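Local coordinates for cell wall surface anchor family protein (Jo),Cell wall surface anchor family protein (In) (Streptococcus pneumoniae, PDB 5MKC) that forms a covalent complex from two parts of a pneumococcal pilus adhesin, Jo and In, which associate autocatalytically, probably through an isopeptide bond, at residues A[22-25]-A[30-33]. Sequence-based numbering, arbitrary orientation.
Sequences GTYP and PYQI
Gly22 lies flat against the ring of Tyr31. Its CA sits 3.8 Å from the centroid of that ring, close to the ring normal, which makes a CH-pi contact. Gly22 C also lies over this face, but toward the rim, and is 3.5 Å from Tyr31 CE2. In the Tyr31 side chain CG stands between the backbone N and the carbonyl carbon (chi1 54°). This carries the ring across the backbone of Gly22. The two residues also form an antiparallel hydrogen-bonded pair. Gly22 N donates to Tyr31 O at 2.9 Å, and Tyr31 N donates to Gly22 O at 2.9 Å. Gly22 O further receives a CA-H...O contact from Pro30 CA at 3.2 Å. The strands belong to a beta hairpin in the N-terminal portion of the engineered fusion, probably the Jo part. Strand 29-35 pairs on with strand 44-57.

Thr23 and Pro30 form the next, non-hydrogen-bonded pair, with both side chains on the sheet face opposite to that of the Tyr31 side chain. Thr23 O accepts a hydrogen bond from a water, which is also bonded to Tyr31 OH at 2.7 Å. That hydroxyl has a second hydrogen-bond partner in Ile225 N, so two hydrogen bonds hold it.

The Tyr24 ring packs against that of Tyr31. With CG anti to the carbonyl carbon (chi1 -71°), the ring reaches across to Tyr31, and the two side chains cross at about a right angle. Tyr31 CD2 stands over the centre of the Tyr24 ring and is 3.7 Å from Tyr24 CE2. The ring planes meet obliquely at 45°. Arg55 makes a cation-pi contact with Tyr24, and Pro224 touches both tyrosines.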
ATOM      1  N   GLY A  22      11.525 -11.835   2.261  1.00 39.96           N
ATOM      2  CA  GLY A  22      11.945 -10.683   1.477  1.00 42.04           C
ATOM      3  C   GLY A  22      12.937  -9.843   2.262  1.00 40.37           C
ATOM      4  O   GLY A  22      13.229 -10.137   3.432  1.00 42.28           O
ATOM      5  N   THR A  23      13.476  -8.806   1.622  1.00 38.15           N
ATOM      6  CA  THR A  23      14.462  -7.959   2.263  1.00 41.72           C
ATOM      7  C   THR A  23      14.043  -6.514   2.178  1.00 39.74           C
ATOM      8  O   THR A  23      13.735  -6.023   1.122  1.00 40.50           O
ATOM      9  CB  THR A  23      15.854  -8.143   1.638  1.00 43.89           C
ATOM     10  OG1 THR A  23      16.265  -9.502   1.807  1.00 46.85           O
ATOM     11  CG2 THR A  23      16.900  -7.221   2.313  1.00 46.17           C
ATOM     12  N   TYR A  24      13.988  -5.840   3.313  1.00 38.10           N
ATOM     13  CA  TYR A  24      13.807  -4.395   3.329  1.00 36.33           C
ATOM     14  C   TYR A  24      15.073  -3.713   2.785  1.00 37.79           C
ATOM     15  O   TYR A  24      16.143  -3.843   3.363  1.00 40.98           O
ATOM     16  CB  TYR A  24      13.565  -3.922   4.762  1.00 36.49           C
ATOM     17  CG  TYR A  24      12.237  -4.276   5.366  1.00 34.33           C
ATOM     18  CD1 TYR A  24      11.057  -3.856   4.786  1.00 33.95           C
ATOM     19  CD2 TYR A  24      12.150  -5.001   6.557  1.00 34.50           C
ATOM     20  CE1 TYR A  24       9.835  -4.142   5.371  1.00 31.91           C
ATOM     21  CE2 TYR A  24      10.924  -5.293   7.137  1.00 32.25           C
ATOM     22  CZ  TYR A  24       9.774  -4.846   6.524  1.00 32.37           C
ATOM     23  OH  TYR A  24       8.528  -5.102   7.041  1.00 35.74           O
ATOM     24  N   PRO A  25      14.967  -3.021   1.646  1.00 38.72           N
ATOM     25  CA  PRO A  25      16.157  -2.361   1.113  1.00 40.15           C
ATOM     26  C   PRO A  25      16.738  -1.275   2.018  1.00 36.86           C
ATOM     27  O   PRO A  25      17.932  -1.088   2.030  1.00 39.57           O
ATOM     28  CB  PRO A  25      15.660  -1.730  -0.185  1.00 41.63           C
ATOM     29  CG  PRO A  25      14.383  -2.392  -0.511  1.00 40.24           C
ATOM     30  CD  PRO A  25      13.799  -2.850   0.779  1.00 38.57           C
ATOM     31  N   PRO A  30      15.851  -9.097   6.770  1.00 51.64           N
ATOM     32  CA  PRO A  30      14.787  -9.902   6.175  1.00 45.43           C
ATOM     33  C   PRO A  30      13.448  -9.811   6.893  1.00 44.98           C
ATOM     34  O   PRO A  30      13.395  -9.501   8.072  1.00 46.36           O
ATOM     35  CB  PRO A  30      15.331 -11.320   6.269  1.00 50.40           C
ATOM     36  CG  PRO A  30      16.295 -11.302   7.394  1.00 52.11           C
ATOM     37  CD  PRO A  30      16.718  -9.891   7.652  1.00 51.43           C
ATOM     38  N   TYR A  31      12.367 -10.021   6.154  1.00 41.21           N
ATOM     39  CA  TYR A  31      11.050 -10.255   6.740  1.00 37.74           C
ATOM     40  C   TYR A  31      10.508 -11.581   6.224  1.00 40.08           C
ATOM     41  O   TYR A  31      10.789 -11.966   5.107  1.00 38.97           O
ATOM     42  CB  TYR A  31      10.084  -9.125   6.434  1.00 37.86           C
ATOM     43  CG  TYR A  31       9.909  -8.766   4.968  1.00 36.54           C
ATOM     44  CD1 TYR A  31       8.942  -9.373   4.192  1.00 39.02           C
ATOM     45  CD2 TYR A  31      10.679  -7.759   4.377  1.00 38.44           C
ATOM     46  CE1 TYR A  31       8.752  -9.016   2.853  1.00 38.57           C
ATOM     47  CE2 TYR A  31      10.508  -7.419   3.039  1.00 39.63           C
ATOM     48  CZ  TYR A  31       9.537  -8.049   2.281  1.00 37.39           C
ATOM     49  OH  TYR A  31       9.355  -7.698   0.957  1.00 38.68           O
ATOM     50  N   GLN A  32       9.783 -12.304   7.064  1.00 38.62           N
ATOM     51  CA  GLN A  32       9.250 -13.595   6.684  1.00 36.05           C
ATOM     52  C   GLN A  32       8.020 -13.396   5.816  1.00 36.19           C
ATOM     53  O   GLN A  32       7.335 -12.374   5.935  1.00 34.31           O
ATOM     54  CB  GLN A  32       8.876 -14.398   7.934  1.00 42.25           C
ATOM     55  CG  GLN A  32      10.011 -14.530   8.950  1.00 43.37           C
ATOM     56  CD  GLN A  32      11.322 -15.065   8.335  1.00 47.31           C
ATOM     57  OE1 GLN A  32      12.373 -14.354   8.314  1.00 44.70           O
ATOM     58  NE2 GLN A  32      11.258 -16.287   7.791  1.00 48.32           N
ATOM     59  N   ILE A  33       7.750 -14.350   4.929  1.00 37.71           N
ATOM     60  CA  ILE A  33       6.507 -14.331   4.160  1.00 40.05           C
ATOM     61  C   ILE A  33       5.829 -15.674   4.250  1.00 39.71           C
ATOM     62  O   ILE A  33       6.498 -16.673   4.291  1.00 50.09           O
ATOM     63  CB  ILE A  33       6.696 -13.958   2.677  1.00 43.19           C
ATOM     64  CG1 ILE A  33       7.617 -14.946   1.981  1.00 47.71           C
ATOM     65  CG2 ILE A  33       7.205 -12.537   2.521  1.00 41.34           C
ATOM     66  CD1 ILE A  33       8.054 -14.459   0.621  1.00 50.35           C
TER
HETATM   67  O   HOH W   1      11.288  -6.171  -0.172  1.00 42.53           O